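Side-chain contacts in tailspike protein (Siphovirus 9NA, PDB 3RIQ), which probably binds and cleaves the O-antigen of Salmonella lipopolysaccharide as an endorhamnosidase, recognising the phage's receptor through a right-handed beta-helix: residues 253-257 against 258-262; 296-300 against 301-305; 505-508 against 509-512. All blocks are in the same frame, centred on the assembly; numbering follows the deposited sequence.

Contact 1. Residues 253-257 against 258-262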
loop_
_atom_site.group_PDB
_atom_site.type_symbol
_atom_site.label_atom_id
_atom_site.label_comp_id
_atom_site.label_asym_id
_atom_site.label_seq_id
_atom_site.Cartn_x
_atom_site.Cartn_y
_atom_site.Cartn_z
ATOM N N ASN A 253 6.437 -27.376 -13.099
ATOM C CA ASN A 253 6.907 -28.543 -13.851
ATOM C C ASN A 253 6.001 -28.873 -15.055
ATOM O O ASN A 253 5.570 -27.971 -15.710
ATOM C CB ASN A 253 7.145 -29.738 -12.919
ATOM C CG ASN A 253 8.191 -29.452 -11.818
ATOM O OD1 ASN A 253 8.683 -28.345 -11.662
ATOM N ND2 ASN A 253 8.516 -30.478 -11.053
ATOM N N GLU A 254 5.725 -30.141 -15.326
ATOM C CA GLU A 254 5.033 -30.574 -16.560
ATOM C C GLU A 254 3.667 -31.166 -16.235
ATOM O O GLU A 254 3.481 -31.721 -15.171
ATOM C CB GLU A 254 5.848 -31.649 -17.305
ATOM C CG GLU A 254 6.913 -31.118 -18.307
ATOM C CD GLU A 254 8.162 -30.576 -17.628
ATOM O OE1 GLU A 254 8.653 -31.201 -16.649
ATOM O OE2 GLU A 254 8.690 -29.562 -18.107
ATOM N N ILE A 255 2.733 -31.080 -17.189
ATOM C CA ILE A 255 1.498 -31.890 -17.188
ATOM C C ILE A 255 1.459 -32.611 -18.516
ATOM O O ILE A 255 1.628 -31.982 -19.584
ATOM C CB ILE A 255 0.219 -31.034 -17.072
ATOM C CG1 ILE A 255 0.193 -30.305 -15.741
ATOM C CG2 ILE A 255 -1.028 -31.956 -17.196
ATOM C CD1 ILE A 255 -0.910 -29.237 -15.645
ATOM N N GLY A 256 1.290 -33.942 -18.459
ATOM C CA GLY A 256 1.118 -34.734 -19.670
ATOM C C GLY A 256 2.335 -34.674 -20.585
ATOM O O GLY A 256 2.234 -34.960 -21.778
ATOM N N GLY A 257 3.478 -34.272 -20.033
ATOM C CA GLY A 257 4.694 -34.138 -20.815
ATOM C C GLY A 257 5.080 -32.782 -21.373
ATOM O O GLY A 257 6.068 -32.678 -22.103
ATOM N N ARG A 258 4.322 -31.736 -21.049
ATOM C CA ARG A 258 4.704 -30.367 -21.484
ATOM C C ARG A 258 4.761 -29.427 -20.296
ATOM O O ARG A 258 3.915 -29.511 -19.384
ATOM C CB ARG A 258 3.720 -29.819 -22.528
ATOM C CG ARG A 258 4.067 -28.387 -22.992
ATOM C CD ARG A 258 3.293 -27.887 -24.175
ATOM N NE ARG A 258 3.738 -28.582 -25.366
ATOM C CZ ARG A 258 2.976 -29.397 -26.103
ATOM N NH1 ARG A 258 1.699 -29.593 -25.798
ATOM N NH2 ARG A 258 3.501 -30.019 -27.152
ATOM N N SER A 259 5.726 -28.514 -20.308
ATOM C CA SER A 259 5.820 -27.527 -19.222
ATOM C C SER A 259 4.497 -26.780 -19.009
ATOM O O SER A 259 3.909 -26.252 -19.971
ATOM C CB SER A 259 6.929 -26.498 -19.511
ATOM O OG SER A 259 6.964 -25.542 -18.449
ATOM N N ALA A 260 4.057 -26.737 -17.751
ATOM C CA ALA A 260 2.817 -26.106 -17.340
ATOM C C ALA A 260 3.082 -24.796 -16.591
ATOM O O ALA A 260 2.208 -24.255 -15.905
ATOM C CB ALA A 260 2.052 -27.086 -16.412
ATOM N N ARG A 261 4.317 -24.325 -16.681
ATOM C CA ARG A 261 4.795 -23.153 -15.940
ATOM C C ARG A 261 4.196 -21.856 -16.481
ATOM O O ARG A 261 3.406 -21.867 -17.422
ATOM C CB ARG A 261 6.317 -23.123 -15.994
ATOM C CG ARG A 261 6.954 -24.344 -15.290
ATOM C CD ARG A 261 8.450 -24.331 -15.551
ATOM N NE ARG A 261 9.193 -25.417 -14.891
ATOM C CZ ARG A 261 9.406 -26.628 -15.409
ATOM N NH1 ARG A 261 8.901 -26.963 -16.604
ATOM N NH2 ARG A 261 10.140 -27.510 -14.733
ATOM N N ASN A 262 4.559 -20.727 -15.874
ATOM C CA ASN A 262 3.911 -19.443 -16.149
ATOM C C ASN A 262 4.868 -18.283 -16.006
ATOM O O ASN A 262 5.779 -18.350 -15.185
ATOM C CB ASN A 262 2.716 -19.226 -15.204
ATOM C CG ASN A 262 1.731 -20.365 -15.264
ATOM O OD1 ASN A 262 0.780 -20.326 -16.057
ATOM N ND2 ASN A 262 1.948 -21.407 -14.427
HETATM O O HOH W 1 10.844 -30.160 -15.606
#
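Ile255 and Arg258 form the antiparallel hydrogen-bonded pair that closes a beta hairpin with a two-residue loop, Ile255 N reaching Arg258 O at 2.9 Å and Arg258 N returning to Ile255 O, with Gly256 and Gly257 at the corners of a type I' turn. Both glycines have positive phi, which glycine adopts readily. Beyond this pair, Ala260 N donates to Asn253 O at 2.8 Å.

The side chains at the open end belong to Glu254 and Arg261. Glu254 CG, beside its own backbone N (chi1 -87°), lies against Arg258 C and Ser259 N, and the bend at chi2 (76°) turns the carboxylate toward the guanidinium. There OE2 makes a salt bridge with Arg261 NH1 at 3.0 Å. The oxygen lies at the guanidinium edge, almost in its plane, but the nitrogen approaches from above the carboxylate plane, 50° out of it. Arg261 NH1 is also 3.0 Å from Ser259 OG, to which it donates; that hydroxyl hydrogen-bonds to Asp295 OD2 as well. A water links Glu254 OE1 to Arg261 NH2. One face of the guanidinium rests on Asn253, whose CA sits 3.4 Å above the plane and over its centre. Separately, Ile255 CD1 meets Ala260 CB at 3.7 Å, and both side chains touch Ile223 of strand 220-223, a strand of the parallel beta-helix.

Arg261 NE has a second acid in Asp285, and Glu254 OE2 also accepts from Val293 N. With a carboxylate at two of its nitrogens and a backbone carbon over one face, the guanidinium is fixed in both position and rotation, and its positive charge is probably balanced by the two acids, although Glu254 remains partly exposed.

Contact 2. Residues 296-300 against 301-305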
loop_
_atom_site.group_PDB
_atom_site.type_symbol
_atom_site.label_atom_id
_atom_site.label_comp_id
_atom_site.label_asym_id
_atom_site.label_seq_id
_atom_site.Cartn_x
_atom_site.Cartn_y
_atom_site.Cartn_z
ATOM N N TYR A 296 12.439 -23.144 -21.107
ATOM C CA TYR A 296 13.894 -23.014 -21.002
ATOM C C TYR A 296 14.547 -24.275 -20.430
ATOM O O TYR A 296 14.015 -24.901 -19.499
ATOM C CB TYR A 296 14.278 -21.850 -20.087
ATOM C CG TYR A 296 13.928 -20.473 -20.611
ATOM C CD1 TYR A 296 14.660 -19.885 -21.653
ATOM C CD2 TYR A 296 12.868 -19.757 -20.074
ATOM C CE1 TYR A 296 14.364 -18.619 -22.134
ATOM C CE2 TYR A 296 12.557 -18.475 -20.553
ATOM C CZ TYR A 296 13.306 -17.921 -21.588
ATOM O OH TYR A 296 12.996 -16.661 -22.082
ATOM N N THR A 297 15.701 -24.641 -20.989
ATOM C CA THR A 297 16.439 -25.809 -20.504
ATOM C C THR A 297 17.116 -25.543 -19.143
ATOM O O THR A 297 17.306 -24.375 -18.750
ATOM C CB THR A 297 17.518 -26.251 -21.504
ATOM O OG1 THR A 297 18.511 -25.235 -21.596
ATOM C CG2 THR A 297 16.910 -26.488 -22.884
ATOM N N LEU A 298 17.520 -26.622 -18.464
ATOM C CA LEU A 298 18.322 -26.498 -17.248
ATOM C C LEU A 298 19.625 -25.732 -17.506
ATOM O O LEU A 298 20.093 -24.956 -16.660
ATOM C CB LEU A 298 18.628 -27.874 -16.654
ATOM C CG LEU A 298 17.425 -28.673 -16.160
ATOM C CD1 LEU A 298 17.869 -30.086 -15.746
ATOM C CD2 LEU A 298 16.688 -27.961 -15.024
ATOM N N ALA A 299 20.219 -25.925 -18.684
ATOM C CA ALA A 299 21.452 -25.226 -18.997
ATOM C C ALA A 299 21.239 -23.719 -19.182
ATOM O O ALA A 299 22.117 -22.908 -18.837
ATOM C CB ALA A 299 22.094 -25.817 -20.218
ATOM N N GLU A 300 20.068 -23.349 -19.709
ATOM C CA GLU A 300 19.709 -21.938 -19.860
ATOM C C GLU A 300 19.416 -21.265 -18.509
ATOM O O GLU A 300 19.896 -20.146 -18.258
ATOM C CB GLU A 300 18.512 -21.794 -20.804
ATOM C CG GLU A 300 18.920 -22.051 -22.255
ATOM C CD GLU A 300 17.764 -22.056 -23.226
ATOM O OE1 GLU A 300 16.660 -22.534 -22.878
ATOM O OE2 GLU A 300 17.988 -21.619 -24.378
ATOM N N TYR A 301 18.611 -21.932 -17.666
ATOM C CA TYR A 301 18.310 -21.427 -16.309
ATOM C C TYR A 301 18.249 -22.586 -15.350
ATOM O O TYR A 301 17.410 -23.466 -15.519
ATOM C CB TYR A 301 16.955 -20.706 -16.292
ATOM C CG TYR A 301 17.004 -19.411 -17.025
ATOM C CD1 TYR A 301 17.572 -18.287 -16.431
ATOM C CD2 TYR A 301 16.564 -19.312 -18.359
ATOM C CE1 TYR A 301 17.675 -17.098 -17.121
ATOM C CE2 TYR A 301 16.656 -18.118 -19.067
ATOM C CZ TYR A 301 17.202 -17.017 -18.428
ATOM O OH TYR A 301 17.295 -15.830 -19.100
ATOM N N PRO A 302 19.085 -22.558 -14.292
ATOM C CA PRO A 302 19.019 -23.600 -13.274
ATOM C C PRO A 302 17.688 -23.700 -12.597
ATOM O O PRO A 302 16.858 -22.758 -12.641
ATOM C CB PRO A 302 20.070 -23.172 -12.258
ATOM C CG PRO A 302 21.080 -22.382 -13.074
ATOM C CD PRO A 302 20.197 -21.613 -14.056
ATOM N N TRP A 303 17.479 -24.843 -11.939
ATOM C CA TRP A 303 16.235 -25.077 -11.185
ATOM C C TRP A 303 15.992 -23.913 -10.204
ATOM O O TRP A 303 16.928 -23.435 -9.538
ATOM C CB TRP A 303 16.355 -26.366 -10.401
ATOM C CG TRP A 303 15.100 -27.133 -10.178
ATOM C CD1 TRP A 303 14.556 -27.510 -8.958
ATOM C CD2 TRP A 303 14.231 -27.680 -11.188
ATOM N NE1 TRP A 303 13.410 -28.245 -9.161
ATOM C CE2 TRP A 303 13.206 -28.404 -10.513
ATOM C CE3 TRP A 303 14.250 -27.666 -12.595
ATOM C CZ2 TRP A 303 12.182 -29.071 -11.200
ATOM C CZ3 TRP A 303 13.242 -28.364 -13.293
ATOM C CH2 TRP A 303 12.225 -29.064 -12.583
ATOM N N PHE A 304 14.744 -23.462 -10.151
ATOM C CA PHE A 304 14.251 -22.379 -9.278
ATOM C C PHE A 304 14.631 -21.002 -9.791
ATOM O O PHE A 304 14.318 -20.010 -9.145
ATOM C CB PHE A 304 14.655 -22.510 -7.789
ATOM C CG PHE A 304 14.262 -23.815 -7.151
ATOM C CD1 PHE A 304 12.940 -24.270 -7.199
ATOM C CD2 PHE A 304 15.223 -24.586 -6.471
ATOM C CE1 PHE A 304 12.572 -25.460 -6.569
ATOM C CE2 PHE A 304 14.876 -25.810 -5.822
ATOM C CZ PHE A 304 13.547 -26.250 -5.873
ATOM N N GLN A 305 15.293 -20.922 -10.946
ATOM C CA GLN A 305 15.823 -19.621 -11.415
ATOM C C GLN A 305 15.302 -19.180 -12.792
ATOM O O GLN A 305 15.951 -18.400 -13.506
ATOM C CB GLN A 305 17.362 -19.639 -11.375
ATOM C CG GLN A 305 17.893 -19.953 -9.991
ATOM C CD GLN A 305 19.397 -19.860 -9.870
ATOM O OE1 GLN A 305 20.124 -19.696 -10.857
ATOM N NE2 GLN A 305 19.882 -19.994 -8.634
#
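An ST motif and a type II turn from Pro302 to Gln305 shape successive parts of residues 296-305, within the long loop between strands 281-282 and 311-318 of the beta-helix. Thr297 OG1 accepts from Glu300 N at 3.1 Å, while Glu300 OE1 accepts from Thr297 N at 3.0 Å, so the two side chains exchange bonds with each other's backbone, as in a capping box, though residues 298-300 have helical backbone angles without the regular bonds of a helix. Tyr301 N then donates to Thr297 O at 3.0 Å.

The side chains of Tyr296 and Tyr301 run side by side and point the same way, yet their rings stand at 77° to one another. The pair is T-shaped: the CD2-CE2 edge of Tyr301 faces the Tyr296 ring, CE2 lying 3.7 Å above its plane and displaced toward the rim. Each ring is oriented by a CG beside its own backbone N (chi1 -67° and -70°). Glu300 O lies over one face of the Tyr301 ring, 3.2 Å from its CG. Further along, Leu298 CD2 packs obliquely against Trp303 CE3 at 3.5 Å, and the indole NE1 is held by Gly287 O.

The reciprocal bonds thus satisfy the backbone N-H groups of Thr297 and Glu300, while the leucine meets the indole by van der Waals contact and the tyrosines meet edge to face.

Contact 3. Residues 505-508 against 509-512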
loop_
_atom_site.group_PDB
_atom_site.type_symbol
_atom_site.label_atom_id
_atom_site.label_comp_id
_atom_site.label_asym_id
_atom_site.label_seq_id
_atom_site.Cartn_x
_atom_site.Cartn_y
_atom_site.Cartn_z
ATOM N N GLN A 505 53.382 -4.529 31.384
ATOM C CA GLN A 505 54.118 -3.626 30.494
ATOM C C GLN A 505 53.413 -3.363 29.145
ATOM O O GLN A 505 53.169 -4.296 28.366
ATOM C CB GLN A 505 55.499 -4.225 30.234
ATOM C CG GLN A 505 56.386 -3.385 29.365
ATOM C CD GLN A 505 56.689 -2.053 29.994
ATOM O OE1 GLN A 505 56.468 -1.000 29.375
ATOM N NE2 GLN A 505 57.174 -2.075 31.236
ATOM N N LEU A 506 53.133 -2.085 28.878
ATOM C CA LEU A 506 52.593 -1.666 27.607
ATOM C C LEU A 506 53.723 -1.524 26.592
ATOM O O LEU A 506 54.711 -0.838 26.869
ATOM C CB LEU A 506 51.950 -0.291 27.793
ATOM C CG LEU A 506 50.455 -0.151 27.933
ATOM C CD1 LEU A 506 50.131 1.342 27.832
ATOM C CD2 LEU A 506 49.688 -0.970 26.842
ATOM N N PRO A 507 53.604 -2.174 25.416
ATOM C CA PRO A 507 54.619 -1.950 24.378
ATOM C C PRO A 507 54.363 -0.636 23.627
ATOM O O PRO A 507 53.218 -0.117 23.625
ATOM C CB PRO A 507 54.466 -3.173 23.474
ATOM C CG PRO A 507 52.986 -3.520 23.579
ATOM C CD PRO A 507 52.562 -3.133 24.991
ATOM N N GLU A 508 55.410 -0.117 22.992
ATOM C CA GLU A 508 55.307 1.113 22.203
ATOM C C GLU A 508 54.230 1.019 21.105
ATOM O O GLU A 508 53.561 2.010 20.806
ATOM C CB GLU A 508 56.670 1.482 21.619
ATOM C CG GLU A 508 57.697 1.804 22.733
ATOM C CD GLU A 508 59.093 2.186 22.244
ATOM O OE1 GLU A 508 59.390 2.097 21.025
ATOM O OE2 GLU A 508 59.904 2.588 23.111
ATOM N N SER A 509 54.064 -0.170 20.515
ATOM C CA SER A 509 53.047 -0.400 19.480
ATOM C C SER A 509 51.601 -0.209 19.995
ATOM O O SER A 509 50.693 -0.054 19.183
ATOM C CB SER A 509 53.182 -1.816 18.935
ATOM O OG SER A 509 53.104 -2.729 20.031
ATOM N N ALA A 510 51.396 -0.228 21.323
ATOM C CA ALA A 510 50.051 -0.107 21.911
ATOM C C ALA A 510 49.552 1.334 22.058
ATOM O O ALA A 510 48.456 1.564 22.574
ATOM C CB ALA A 510 49.919 -0.881 23.218
ATOM N N LEU A 511 50.335 2.293 21.564
ATOM C CA LEU A 511 49.879 3.692 21.411
ATOM C C LEU A 511 50.023 4.076 19.944
ATOM O O LEU A 511 51.153 4.216 19.422
ATOM C CB LEU A 511 50.681 4.670 22.302
ATOM C CG LEU A 511 50.509 4.483 23.813
ATOM C CD1 LEU A 511 51.503 5.309 24.654
ATOM C CD2 LEU A 511 49.060 4.810 24.228
ATOM N N GLU A 512 48.891 4.256 19.267
ATOM C CA GLU A 512 48.951 4.465 17.812
ATOM C C GLU A 512 49.461 5.840 17.445
ATOM O O GLU A 512 50.319 5.984 16.572
ATOM C CB GLU A 512 47.581 4.219 17.176
ATOM C CG GLU A 512 47.559 4.474 15.676
ATOM C CD GLU A 512 46.315 3.958 14.976
ATOM O OE1 GLU A 512 46.360 3.913 13.729
ATOM O OE2 GLU A 512 45.302 3.623 15.645
HETATM O O HOH W 2 53.569 3.124 18.270
#
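A local contact within a short 3-10 turn joins residues 505-508 to 509-512, in the connection between strands 497-500 and 516-521 near the C-terminal end of the chain. Ala510 N donates to Pro507 O at 2.9 Å, and a weak bond of 3.3 Å from Leu511 N to Glu508 O continues the same i to i+3 pattern.

The methyl of Ala510 is the meeting point of the apolar side chains: Leu506 CD2 comes within 3.6 Å of its CB, and Pro507 CD lies 3.9 Å from it, so the proline ring and the leucine branch both touch it. Ser509 OG, which sits between its backbone N and carbonyl carbon (chi1 55°), leans over the proline edge, 3.6 Å from Pro507 CG.

The assembly is a trimer, and this turn lies at a subunit boundary beyond the beta-helix: Leu506 and Pro507 pack on Phe494 of a neighbouring subunit, whose Arg491 and His496 donate to the carbonyls of Ser509 and Ala510. Within its own chain Leu506 also touches Phe520 and Leu530. On the outgoing side a water donates to both Glu508 O and Leu511 O, at 2.8 Å and 2.9 Å, bridging the end of the turn.

Contacts 1, 2 and 3 follow one another along the chain, and the first two are spatial neighbours. Their centres are 14 Å apart, and they meet where the indole of Trp303 packs on Arg261 and Asn253, so the 253-262 hairpin and the 296-305 loop form a joint excursion from the side of the parallel beta-helix. Asp285 and Arg292, which lie between them in sequence, have partners in both. Contact 3 is remote, with its centre about 70 Å from that of contact 1 and 58 Å from that of contact 2. It belongs to the C-terminal region and lies at a subunit boundary of the trimer, whereas contacts 1 and 2 touch no other chain.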